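Amidohydrolase (Staphylococcus aureus, PDB 3NUR) probably hydrolyses carbon-nitrogen bonds of linear amides, as a metal-dependent TIM-barrel enzyme of the amidohydrolase family whose substrate is not established. Local coordinates at residues 145-150 with 187-192; 133-138 with 176-181; 246-251 with 348-353; 100-103 with 109-112. All coordinates share one frame; numbering follows the deposited sequence.

Contact 1 (145-150 with 187-192). With CA (calcium ion), chain B.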
loop_
_atom_site.group_PDB
_atom_site.type_symbol
_atom_site.label_atom_id
_atom_site.label_comp_id
_atom_site.label_asym_id
_atom_site.label_seq_id
_atom_site.Cartn_x
_atom_site.Cartn_y
_atom_site.Cartn_z
ATOM N N ARG A 145 -9.740 -14.492 8.358
ATOM C CA ARG A 145 -11.153 -14.389 8.769
ATOM C C ARG A 145 -11.569 -12.916 8.915
ATOM O O ARG A 145 -12.670 -12.542 8.501
ATOM C CB ARG A 145 -11.399 -15.148 10.097
ATOM C CG ARG A 145 -11.273 -16.673 9.964
ATOM C CD ARG A 145 -11.880 -17.437 11.149
ATOM N NE ARG A 145 -11.341 -16.995 12.436
ATOM C CZ ARG A 145 -10.255 -17.504 13.016
ATOM N NH1 ARG A 145 -9.592 -18.499 12.442
ATOM N NH2 ARG A 145 -9.825 -17.019 14.174
ATOM N N GLU A 146 -10.675 -12.068 9.449
ATOM C CA GLU A 146 -10.950 -10.625 9.565
ATOM C C GLU A 146 -11.003 -9.966 8.184
ATOM O O GLU A 146 -11.782 -9.045 7.972
ATOM C CB GLU A 146 -9.919 -9.925 10.462
ATOM C CG GLU A 146 -10.180 -8.437 10.704
ATOM C CD GLU A 146 -11.501 -8.039 11.354
ATOM O OE1 GLU A 146 -12.289 -8.939 11.732
ATOM O OE2 GLU A 146 -11.726 -6.821 11.530
ATOM N N PHE A 147 -10.188 -10.454 7.254
ATOM C CA PHE A 147 -10.174 -9.978 5.868
ATOM C C PHE A 147 -11.554 -10.228 5.239
ATOM O O PHE A 147 -12.140 -9.318 4.645
ATOM C CB PHE A 147 -9.089 -10.729 5.059
ATOM C CG PHE A 147 -8.537 -10.065 3.812
ATOM C CD1 PHE A 147 -9.146 -8.933 3.272
ATOM C CD2 PHE A 147 -7.395 -10.562 3.189
ATOM C CE1 PHE A 147 -8.632 -8.318 2.115
ATOM C CE2 PHE A 147 -6.873 -9.943 2.047
ATOM C CZ PHE A 147 -7.498 -8.827 1.509
ATOM N N GLU A 148 -12.059 -11.464 5.375
ATOM C CA GLU A 148 -13.361 -11.882 4.853
ATOM C C GLU A 148 -14.464 -11.030 5.480
ATOM O O GLU A 148 -15.371 -10.595 4.755
ATOM C CB GLU A 148 -13.591 -13.393 5.109
ATOM C CG GLU A 148 -14.876 -13.948 4.489
ATOM C CD GLU A 148 -16.148 -13.851 5.320
ATOM O OE1 GLU A 148 -16.073 -13.998 6.562
ATOM O OE2 GLU A 148 -17.228 -13.648 4.720
ATOM N N ARG A 149 -14.378 -10.776 6.814
ATOM C CA ARG A 149 -15.365 -9.963 7.537
ATOM C C ARG A 149 -15.381 -8.535 6.986
ATOM O O ARG A 149 -16.449 -8.002 6.725
ATOM C CB ARG A 149 -15.093 -9.958 9.051
ATOM C CG ARG A 149 -16.176 -9.255 9.853
ATOM C CD ARG A 149 -15.856 -9.218 11.324
ATOM N NE ARG A 149 -14.885 -8.182 11.672
ATOM C CZ ARG A 149 -15.202 -6.950 12.053
ATOM N NH1 ARG A 149 -14.255 -6.096 12.395
ATOM N NH2 ARG A 149 -16.472 -6.561 12.082
ATOM N N CYS A 150 -14.197 -7.938 6.767
ATOM C CA CYS A 150 -14.082 -6.584 6.232
ATOM C C CYS A 150 -14.727 -6.466 4.868
ATOM O O CYS A 150 -15.449 -5.507 4.616
ATOM C CB CYS A 150 -12.618 -6.156 6.188
ATOM S SG CYS A 150 -11.936 -5.742 7.809
ATOM N N VAL A 187 -10.038 -8.911 -4.284
ATOM C CA VAL A 187 -9.627 -7.592 -3.787
ATOM C C VAL A 187 -8.092 -7.506 -3.741
ATOM O O VAL A 187 -7.450 -8.534 -3.517
ATOM C CB VAL A 187 -10.257 -7.225 -2.418
ATOM C CG1 VAL A 187 -11.777 -7.046 -2.522
ATOM C CG2 VAL A 187 -9.881 -8.239 -1.325
ATOM N N PRO A 188 -7.494 -6.292 -3.884
ATOM C CA PRO A 188 -6.025 -6.204 -3.823
ATOM C C PRO A 188 -5.484 -6.058 -2.388
ATOM O O PRO A 188 -6.216 -5.761 -1.437
ATOM C CB PRO A 188 -5.736 -4.936 -4.632
ATOM C CG PRO A 188 -6.908 -4.038 -4.324
ATOM C CD PRO A 188 -8.098 -4.966 -4.183
ATOM N N ILE A 189 -4.166 -6.243 -2.251
ATOM C CA ILE A 189 -3.444 -6.020 -0.996
ATOM C C ILE A 189 -2.414 -4.916 -1.292
ATOM O O ILE A 189 -1.600 -5.063 -2.195
ATOM C CB ILE A 189 -2.734 -7.299 -0.448
ATOM C CG1 ILE A 189 -3.734 -8.418 -0.043
ATOM C CG2 ILE A 189 -1.806 -6.944 0.707
ATOM C CD1 ILE A 189 -3.075 -9.761 0.179
ATOM N N TYR A 190 -2.444 -3.834 -0.528
ATOM C CA TYR A 190 -1.469 -2.746 -0.637
ATOM C C TYR A 190 -0.357 -3.103 0.362
ATOM O O TYR A 190 -0.644 -3.273 1.549
ATOM C CB TYR A 190 -2.120 -1.388 -0.244
ATOM C CG TYR A 190 -1.412 -0.152 -0.781
ATOM C CD1 TYR A 190 -2.082 0.762 -1.588
ATOM C CD2 TYR A 190 -0.089 0.127 -0.439
ATOM C CE1 TYR A 190 -1.445 1.896 -2.088
ATOM C CE2 TYR A 190 0.556 1.277 -0.914
ATOM C CZ TYR A 190 -0.130 2.158 -1.737
ATOM O OH TYR A 190 0.501 3.260 -2.265
ATOM N N LEU A 191 0.899 -3.265 -0.114
ATOM C CA LEU A 191 2.053 -3.605 0.752
ATOM C C LEU A 191 2.816 -2.301 0.988
ATOM O O LEU A 191 3.366 -1.727 0.049
ATOM C CB LEU A 191 2.945 -4.653 0.070
ATOM C CG LEU A 191 4.041 -5.309 0.927
ATOM C CD1 LEU A 191 3.427 -6.168 2.062
ATOM C CD2 LEU A 191 4.935 -6.188 0.047
ATOM N N HIS A 192 2.791 -1.816 2.231
ATOM C CA HIS A 192 3.320 -0.512 2.652
ATOM C C HIS A 192 4.573 -0.664 3.537
ATOM O O HIS A 192 4.658 -1.620 4.303
ATOM C CB HIS A 192 2.199 0.199 3.447
ATOM C CG HIS A 192 2.453 1.629 3.840
ATOM N ND1 HIS A 192 3.325 1.952 4.851
ATOM C CD2 HIS A 192 1.902 2.766 3.362
ATOM C CE1 HIS A 192 3.328 3.275 4.918
ATOM N NE2 HIS A 192 2.480 3.805 4.051
HETATM CA CA CA B . 1.918 6.027 3.605
HETATM O O HOH W 1 3.990 6.550 3.164
HETATM O O HOH W 2 2.632 6.324 5.726
#

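Contact 2 (133-138 with 176-181)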
loop_
_atom_site.group_PDB
_atom_site.type_symbol
_atom_site.label_atom_id
_atom_site.label_comp_id
_atom_site.label_asym_id
_atom_site.label_seq_id
_atom_site.Cartn_x
_atom_site.Cartn_y
_atom_site.Cartn_z
ATOM N N ALA A 133 -8.840 -2.952 4.689
ATOM C CA ALA A 133 -8.731 -3.690 5.961
ATOM C C ALA A 133 -7.365 -3.550 6.630
ATOM O O ALA A 133 -6.334 -3.465 5.945
ATOM C CB ALA A 133 -8.995 -5.161 5.707
ATOM N N THR A 134 -7.370 -3.532 7.971
ATOM C CA THR A 134 -6.190 -3.567 8.840
ATOM C C THR A 134 -6.227 -4.979 9.433
ATOM O O THR A 134 -7.245 -5.380 10.009
ATOM C CB THR A 134 -6.179 -2.431 9.865
ATOM O OG1 THR A 134 -6.217 -1.193 9.149
ATOM C CG2 THR A 134 -4.929 -2.461 10.755
ATOM N N LEU A 135 -5.166 -5.762 9.193
ATOM C CA LEU A 135 -5.155 -7.184 9.553
ATOM C C LEU A 135 -4.144 -7.584 10.588
ATOM O O LEU A 135 -3.006 -7.156 10.494
ATOM C CB LEU A 135 -4.934 -8.049 8.297
ATOM C CG LEU A 135 -5.875 -7.791 7.103
ATOM C CD1 LEU A 135 -5.430 -8.573 5.905
ATOM C CD2 LEU A 135 -7.328 -8.111 7.471
ATOM N N PRO A 136 -4.492 -8.520 11.500
ATOM C CA PRO A 136 -3.495 -8.998 12.470
ATOM C C PRO A 136 -2.590 -10.059 11.819
ATOM O O PRO A 136 -2.734 -11.251 12.062
ATOM C CB PRO A 136 -4.368 -9.557 13.600
ATOM C CG PRO A 136 -5.607 -10.073 12.893
ATOM C CD PRO A 136 -5.823 -9.153 11.714
ATOM N N ILE A 137 -1.659 -9.620 10.955
ATOM C CA ILE A 137 -0.784 -10.521 10.173
ATOM C C ILE A 137 -0.019 -11.584 10.975
ATOM O O ILE A 137 0.261 -12.667 10.448
ATOM C CB ILE A 137 0.128 -9.759 9.182
ATOM C CG1 ILE A 137 1.151 -8.867 9.932
ATOM C CG2 ILE A 137 -0.736 -8.980 8.136
ATOM C CD1 ILE A 137 2.214 -8.182 9.074
ATOM N N ASN A 138 0.307 -11.263 12.239
ATOM C CA ASN A 138 1.013 -12.175 13.131
ATOM C C ASN A 138 0.148 -13.352 13.577
ATOM O O ASN A 138 0.672 -14.313 14.136
ATOM C CB ASN A 138 1.674 -11.433 14.277
ATOM C CG ASN A 138 2.820 -10.566 13.793
ATOM O OD1 ASN A 138 2.855 -9.333 14.000
ATOM N ND2 ASN A 138 3.724 -11.186 13.045
ATOM N N ASP A 176 0.390 -17.915 3.440
ATOM C CA ASP A 176 -0.268 -18.197 2.155
ATOM C C ASP A 176 -1.788 -17.920 2.195
ATOM O O ASP A 176 -2.319 -17.340 1.255
ATOM C CB ASP A 176 -0.005 -19.653 1.724
ATOM C CG ASP A 176 -0.515 -19.937 0.331
ATOM O OD1 ASP A 176 0.216 -19.652 -0.634
ATOM O OD2 ASP A 176 -1.652 -20.389 0.210
ATOM N N ILE A 177 -2.452 -18.273 3.316
ATOM C CA ILE A 177 -3.890 -18.082 3.532
ATOM C C ILE A 177 -4.380 -16.637 3.309
ATOM O O ILE A 177 -5.518 -16.443 2.863
ATOM C CB ILE A 177 -4.321 -18.655 4.922
ATOM C CG1 ILE A 177 -5.861 -18.775 5.074
ATOM C CG2 ILE A 177 -3.694 -17.898 6.096
ATOM C CD1 ILE A 177 -6.543 -19.684 4.040
ATOM N N ILE A 178 -3.524 -15.641 3.599
ATOM C CA ILE A 178 -3.878 -14.224 3.435
ATOM C C ILE A 178 -4.049 -13.906 1.939
ATOM O O ILE A 178 -5.038 -13.275 1.559
ATOM C CB ILE A 178 -2.855 -13.297 4.161
ATOM C CG1 ILE A 178 -2.884 -13.551 5.700
ATOM C CG2 ILE A 178 -3.122 -11.806 3.825
ATOM C CD1 ILE A 178 -1.680 -12.924 6.526
ATOM N N PHE A 179 -3.093 -14.371 1.105
ATOM C CA PHE A 179 -3.101 -14.158 -0.347
ATOM C C PHE A 179 -4.225 -14.945 -1.009
ATOM O O PHE A 179 -4.866 -14.420 -1.908
ATOM C CB PHE A 179 -1.724 -14.474 -0.955
ATOM C CG PHE A 179 -0.657 -13.646 -0.272
ATOM C CD1 PHE A 179 -0.459 -12.309 -0.622
ATOM C CD2 PHE A 179 0.103 -14.178 0.760
ATOM C CE1 PHE A 179 0.491 -11.525 0.047
ATOM C CE2 PHE A 179 1.049 -13.392 1.433
ATOM C CZ PHE A 179 1.226 -12.072 1.084
ATOM N N LYS A 180 -4.459 -16.199 -0.559
ATOM C CA LYS A 180 -5.536 -17.059 -1.048
ATOM C C LYS A 180 -6.875 -16.357 -0.799
ATOM O O LYS A 180 -7.719 -16.324 -1.686
ATOM C CB LYS A 180 -5.507 -18.402 -0.300
ATOM C CG LYS A 180 -6.525 -19.420 -0.814
ATOM C CD LYS A 180 -6.336 -20.755 -0.093
ATOM C CE LYS A 180 -6.957 -21.893 -0.852
ATOM N NZ LYS A 180 -6.579 -23.205 -0.262
ATOM N N THR A 181 -7.033 -15.754 0.388
ATOM C CA THR A 181 -8.246 -15.045 0.790
ATOM C C THR A 181 -8.491 -13.833 -0.099
ATOM O O THR A 181 -9.593 -13.676 -0.613
ATOM C CB THR A 181 -8.225 -14.760 2.296
ATOM O OG1 THR A 181 -8.153 -16.013 2.978
ATOM C CG2 THR A 181 -9.446 -14.019 2.760
#

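Contact 3 (246-251 with 348-353)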
loop_
_atom_site.group_PDB
_atom_site.type_symbol
_atom_site.label_atom_id
_atom_site.label_comp_id
_atom_site.label_asym_id
_atom_site.label_seq_id
_atom_site.Cartn_x
_atom_site.Cartn_y
_atom_site.Cartn_z
ATOM N N LYS A 246 -5.044 -14.435 -10.290
ATOM C CA LYS A 246 -5.950 -13.285 -10.386
ATOM C C LYS A 246 -5.648 -12.240 -9.319
ATOM O O LYS A 246 -6.258 -11.176 -9.314
ATOM C CB LYS A 246 -7.419 -13.734 -10.301
ATOM C CG LYS A 246 -7.869 -14.585 -11.488
ATOM C CD LYS A 246 -9.372 -14.901 -11.458
ATOM C CE LYS A 246 -9.784 -15.993 -10.488
ATOM N NZ LYS A 246 -10.144 -15.457 -9.144
ATOM N N LEU A 247 -4.736 -12.550 -8.386
ATOM C CA LEU A 247 -4.368 -11.635 -7.309
ATOM C C LEU A 247 -3.621 -10.403 -7.823
ATOM O O LEU A 247 -2.715 -10.536 -8.641
ATOM C CB LEU A 247 -3.484 -12.356 -6.252
ATOM C CG LEU A 247 -2.961 -11.487 -5.067
ATOM C CD1 LEU A 247 -4.097 -10.988 -4.181
ATOM C CD2 LEU A 247 -1.912 -12.209 -4.270
ATOM N N ASN A 248 -3.983 -9.214 -7.310
ATOM C CA ASN A 248 -3.253 -7.979 -7.574
ATOM C C ASN A 248 -2.761 -7.373 -6.280
ATOM O O ASN A 248 -3.463 -7.366 -5.267
ATOM C CB ASN A 248 -4.074 -6.920 -8.313
ATOM C CG ASN A 248 -4.492 -7.348 -9.677
ATOM O OD1 ASN A 248 -3.663 -7.628 -10.548
ATOM N ND2 ASN A 248 -5.791 -7.452 -9.860
HETATM N N MSE A 249 -1.560 -6.850 -6.318
HETATM C CA MSE A 249 -1.027 -6.117 -5.193
HETATM C C MSE A 249 -0.729 -4.697 -5.581
HETATM O O MSE A 249 -0.625 -4.415 -6.777
HETATM C CB MSE A 249 0.137 -6.863 -4.566
HETATM C CG MSE A 249 -0.460 -8.050 -3.782
HETATM SE SE MSE A 249 0.779 -8.991 -2.945
HETATM C CE MSE A 249 1.171 -7.660 -1.527
ATOM N N ILE A 250 -0.695 -3.783 -4.598
ATOM C CA ILE A 250 -0.388 -2.374 -4.845
ATOM C C ILE A 250 0.844 -1.990 -4.009
ATOM O O ILE A 250 0.966 -2.395 -2.855
ATOM C CB ILE A 250 -1.583 -1.426 -4.529
ATOM C CG1 ILE A 250 -2.933 -1.975 -5.090
ATOM C CG2 ILE A 250 -1.289 -0.016 -5.074
ATOM C CD1 ILE A 250 -4.185 -1.309 -4.475
ATOM N N ILE A 251 1.760 -1.230 -4.611
ATOM C CA ILE A 251 2.940 -0.700 -3.931
ATOM C C ILE A 251 3.069 0.773 -4.254
ATOM O O ILE A 251 2.786 1.185 -5.373
ATOM C CB ILE A 251 4.240 -1.473 -4.214
ATOM C CG1 ILE A 251 4.526 -1.595 -5.743
ATOM C CG2 ILE A 251 4.244 -2.842 -3.452
ATOM C CD1 ILE A 251 5.868 -2.364 -6.090
ATOM N N ALA A 348 -11.147 2.586 -10.336
ATOM C CA ALA A 348 -12.580 2.241 -10.310
ATOM C C ALA A 348 -12.774 0.783 -10.791
ATOM O O ALA A 348 -13.563 0.038 -10.196
ATOM C CB ALA A 348 -13.354 3.199 -11.207
ATOM N N LYS A 349 -11.989 0.353 -11.799
ATOM C CA LYS A 349 -12.054 -1.031 -12.298
ATOM C C LYS A 349 -11.564 -2.008 -11.220
ATOM O O LYS A 349 -12.231 -3.007 -10.922
ATOM C CB LYS A 349 -11.270 -1.196 -13.604
ATOM C CG LYS A 349 -11.996 -0.574 -14.787
ATOM C CD LYS A 349 -11.212 -0.651 -16.088
ATOM C CE LYS A 349 -11.783 0.275 -17.150
ATOM N NZ LYS A 349 -13.221 0.006 -17.441
ATOM N N LEU A 350 -10.423 -1.679 -10.603
ATOM C CA LEU A 350 -9.810 -2.498 -9.554
ATOM C C LEU A 350 -10.735 -2.682 -8.331
ATOM O O LEU A 350 -10.840 -3.794 -7.800
ATOM C CB LEU A 350 -8.488 -1.835 -9.114
ATOM C CG LEU A 350 -7.658 -2.579 -8.038
ATOM C CD1 LEU A 350 -7.315 -4.000 -8.485
ATOM C CD2 LEU A 350 -6.387 -1.808 -7.719
ATOM N N LEU A 351 -11.399 -1.602 -7.899
ATOM C CA LEU A 351 -12.290 -1.587 -6.731
ATOM C C LEU A 351 -13.731 -2.038 -7.039
ATOM O O LEU A 351 -14.547 -2.123 -6.114
ATOM C CB LEU A 351 -12.349 -0.173 -6.117
ATOM C CG LEU A 351 -11.046 0.463 -5.594
ATOM C CD1 LEU A 351 -11.272 1.925 -5.253
ATOM C CD2 LEU A 351 -10.502 -0.268 -4.397
ATOM N N GLY A 352 -14.031 -2.265 -8.312
ATOM C CA GLY A 352 -15.365 -2.652 -8.764
ATOM C C GLY A 352 -16.388 -1.551 -8.550
ATOM O O GLY A 352 -17.512 -1.834 -8.140
ATOM N N LEU A 353 -16.004 -0.284 -8.792
ATOM C CA LEU A 353 -16.908 0.864 -8.629
ATOM C C LEU A 353 -17.744 1.118 -9.876
ATOM O O LEU A 353 -17.204 1.178 -10.976
ATOM C CB LEU A 353 -16.155 2.143 -8.211
ATOM C CG LEU A 353 -15.214 2.076 -6.997
ATOM C CD1 LEU A 353 -14.643 3.442 -6.687
ATOM C CD2 LEU A 353 -15.903 1.509 -5.752
#

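Contact 4 (100-103 with 109-112)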
loop_
_atom_site.group_PDB
_atom_site.type_symbol
_atom_site.label_atom_id
_atom_site.label_comp_id
_atom_site.label_asym_id
_atom_site.label_seq_id
_atom_site.Cartn_x
_atom_site.Cartn_y
_atom_site.Cartn_z
ATOM N N SER A 100 -1.600 -3.913 13.407
ATOM C CA SER A 100 -1.176 -5.092 12.646
ATOM C C SER A 100 0.214 -5.584 13.106
ATOM O O SER A 100 0.544 -6.747 12.894
ATOM C CB SER A 100 -1.120 -4.764 11.158
ATOM O OG SER A 100 -0.135 -3.774 10.908
ATOM N N ASN A 101 1.035 -4.700 13.710
ATOM C CA ASN A 101 2.381 -5.099 14.147
ATOM C C ASN A 101 2.412 -5.767 15.536
ATOM O O ASN A 101 3.453 -6.269 15.947
ATOM C CB ASN A 101 3.373 -3.935 14.024
ATOM C CG ASN A 101 3.736 -3.659 12.588
ATOM O OD1 ASN A 101 4.474 -4.426 11.958
ATOM N ND2 ASN A 101 3.106 -2.651 11.991
ATOM N N LEU A 102 1.264 -5.796 16.238
ATOM C CA LEU A 102 1.133 -6.443 17.547
ATOM C C LEU A 102 0.958 -7.958 17.372
ATOM O O LEU A 102 0.831 -8.440 16.254
ATOM C CB LEU A 102 -0.076 -5.868 18.300
ATOM C CG LEU A 102 0.002 -4.390 18.693
ATOM C CD1 LEU A 102 -1.269 -3.966 19.341
ATOM C CD2 LEU A 102 1.196 -4.101 19.598
ATOM N N VAL A 103 0.922 -8.714 18.484
ATOM C CA VAL A 103 0.764 -10.158 18.406
ATOM C C VAL A 103 -0.490 -10.623 19.136
ATOM O O VAL A 103 -1.018 -9.922 20.012
ATOM C CB VAL A 103 2.041 -10.936 18.891
ATOM C CG1 VAL A 103 3.293 -10.535 18.101
ATOM C CG2 VAL A 103 2.263 -10.778 20.394
ATOM N N GLU A 109 -8.084 -8.136 18.430
ATOM C CA GLU A 109 -9.098 -7.233 18.983
ATOM C C GLU A 109 -8.916 -5.789 18.514
ATOM O O GLU A 109 -9.898 -5.158 18.153
ATOM C CB GLU A 109 -9.152 -7.307 20.515
ATOM C CG GLU A 109 -9.750 -8.611 21.018
ATOM C CD GLU A 109 -9.743 -8.831 22.521
ATOM O OE1 GLU A 109 -9.432 -7.881 23.277
ATOM O OE2 GLU A 109 -10.048 -9.970 22.943
ATOM N N LEU A 110 -7.674 -5.285 18.498
ATOM C CA LEU A 110 -7.412 -3.915 18.071
ATOM C C LEU A 110 -7.619 -3.711 16.578
ATOM O O LEU A 110 -8.119 -2.650 16.200
ATOM C CB LEU A 110 -6.051 -3.384 18.566
ATOM C CG LEU A 110 -5.897 -3.244 20.103
ATOM C CD1 LEU A 110 -4.522 -2.805 20.462
ATOM C CD2 LEU A 110 -6.899 -2.243 20.692
ATOM N N CYS A 111 -7.311 -4.735 15.728
ATOM C CA CYS A 111 -7.578 -4.614 14.277
ATOM C C CYS A 111 -9.099 -4.590 14.048
ATOM O O CYS A 111 -9.591 -3.789 13.241
ATOM C CB CYS A 111 -6.917 -5.746 13.499
ATOM S SG CYS A 111 -5.118 -5.582 13.350
ATOM N N GLN A 112 -9.847 -5.463 14.761
ATOM C CA GLN A 112 -11.317 -5.511 14.660
ATOM C C GLN A 112 -11.943 -4.162 15.016
ATOM O O GLN A 112 -12.840 -3.691 14.319
ATOM C CB GLN A 112 -11.901 -6.592 15.573
ATOM C CG GLN A 112 -11.729 -7.984 15.003
ATOM C CD GLN A 112 -12.080 -9.071 15.999
ATOM O OE1 GLN A 112 -12.197 -10.247 15.641
ATOM N NE2 GLN A 112 -12.223 -8.717 17.273
#

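Contact 1 (145-150 with 187-192)
Phe147 reaches from helix 140-152 to Val187, just before strand 189-192, and Ile189, its first residue, and so joins a helix of the outer layer of the TIM barrel to a strand of its inner wall. Its CB leaves the helix toward the strand, and with CG anti to the backbone N (chi1 -157°) the far end of the ring is carried to the two aliphatic side chains, both of which meet it obliquely. CE1 lies 3.7 Å from Val187 CG2, the two side chains coming from opposite directions. CZ, at the far end of the ring, is shared: Val187 CG2 is 3.7 Å from it and Ile189 CG1 4.1 Å. CE2 has Ile189 CG1 alone of the pair, and Pro188 O stands at the ring edge, near its plane. Thr181 and Ala182 of helix 176-185 and Ala159 of the adjoining strand also touch Phe147. No hydrogen bond spans the two segments.

On the same helix, one residue before and two after Phe147, Glu146 and Arg149 pair, the arginine gripping side-on with two nitrogens. NE gives a nearly straight bond to OE1 of Glu146 (2.7 Å, 172°), and NH1 of Arg149 reaches the syn lone pair of Glu146 OE2 at 2.8 Å. Asn115 hydrogen-bonds Glu146 OE2, and Asp116 forms a salt bridge with Arg149 NH2, which should fix both groups in rotation.

The strand ends in the calcium site, completed by Glu28, His30 and Asp316. His192 NE2 binds the calcium ion at 2.3 Å, and water 1 and water 2 are two further ligands.

Contact 2 (133-138 with 176-181)
Apolar contact alone joins the two segments, and Ile178 is its centre on the helix side. Its CB points toward the loop, and the two branches of the side chain find different partners: CG2 of Ile178 lies 4.5 Å from Leu135 CD1, while CD1 of Ile178 lies 4.4 Å from Ile137 CG2. At these distances the methyl groups touch only lightly. Leu135 starts toward the helix from its CB, whereas Ile137 offers its CG2 branch and its CG1-CD1 arm leads away.

The loop follows strand 129-131 of the TIM barrel and runs to helix 140-152, so the contact sets a strand-to-helix connection against a later helix of the outer layer. Leu135 also meets Phe147 of helix 140-152 and Ala159 of strand 159-162, and Ile137 meets Ile161 of that strand.

No hydrogen bond crosses the contact; each segment has its own. Pro136 is the centre of an inverse gamma turn, in which Ile137 N gives a weak bond to Leu135 O. In the helix, Ile177 O takes two donors, Thr181 N at 3.0 Å and Thr181 OG1 at 2.7 Å, which arrive from opposite faces of the carbonyl plane; the hydroxyl is tilted 24° from that plane.

Contact 3 (246-251 with 348-353)
Leu350 of helix 336-351 and Ile250 of strand 249-251 reach toward each other tip to tip, with CD2 of Leu350 4.0 Å from Ile250 CD1. Asn248, two residues before Ile250, meets the same leucine differently. The two side chains slide past one another in opposite directions, and Asn248 ND2 lies 4.0 Å from Leu350 CD1. Leu350 thus spreads its two methyl groups between two partners, one for the isoleucine and one for the amide. Its CG stands anti to the backbone N (chi1 -178°), which carries the fork away from the helix and toward the strand. Asn248 and Ile250 both start toward the helix from their CB atoms, while Met249 between them, a selenomethionine, points away, the alternation expected of an extended chain.

Here the last helix of the modelled chain packs on an inner strand of the TIM barrel. Tyr287 of the neighbouring strand 286-288 touches both Asn248 and Leu350, and Phe27 of strand 24-31 touches Ile250. The helix ends just beyond Leu350 in a Schellman motif: Gly352, with positive phi, follows the last turn, and Leu353 N returns to Ala348 O at 2.8 Å while Gly352 N reaches Lys349 O at 3.3 Å.

No hydrogen bond crosses between the segments, so helix and strand meet by van der Waals packing. The amide of Asn248 presents its nitrogen to a methyl group, while its oxygen OD1 accepts from Arg310 NH2, so OD1 is satisfied outside this contact, and Leu350 meets the amide by dispersion and not by a polar bond.

Contact 4 (100-103 with 109-112)
Ser100 opens the contact through its backbone: its N lies 3.9 Å from Cys111 SG, and its CA 4.0 Å from the same sulfur. Cys111 sends SG out toward this short 3-10 segment with the sulfur anti to its own carbonyl carbon (chi1 -74°), where it rests against main-chain atoms. The hydroxyl of Ser100 is engaged elsewhere, since OG is hydrogen-bonded to Ser98 OG.

Past Asn101 the chain leaves the 3-10 turn, and Leu102 starts from its CB toward the helix. Its CD1 comes within 3.6 Å of Leu110 CD1, a close methyl-to-methyl contact in which the two leucines cross obliquely. No hydrogen bond joins the two segments, and Leu102 with Leu110 supplies the apolar part of the contact.

The contact is local in sequence: the loop after strand 87-94 of the TIM barrel folds back on the early turns of the helix it enters, 104-124. Pro99 of the same loop also touches Leu110 and Cys111, and the next residue along the helix, Gln112, meets Glu146 and Arg149 of helix 140-152.

Overall arrangement
From the N terminus, contact 4 closes first, a short loop at the entry to helix 104-124. Contacts 2 and 1 follow and cross: segment 133-138 opens before 145-150, and 176-181 is reached before 187-192. Their centres are about 6 Å apart, and together they join the connection after strand 129-131, helices 140-152 and 176-185, and strand 189-192. Contact 3 comes last, spanning nearly a hundred residues to bring the C-terminal helix onto strand 249-251. It adjoins contact 1 through neighbouring strands of one sheet. Contact 4 touches contacts 1 and 2 but not contact 3, whose nearest atoms are about 13 Å away.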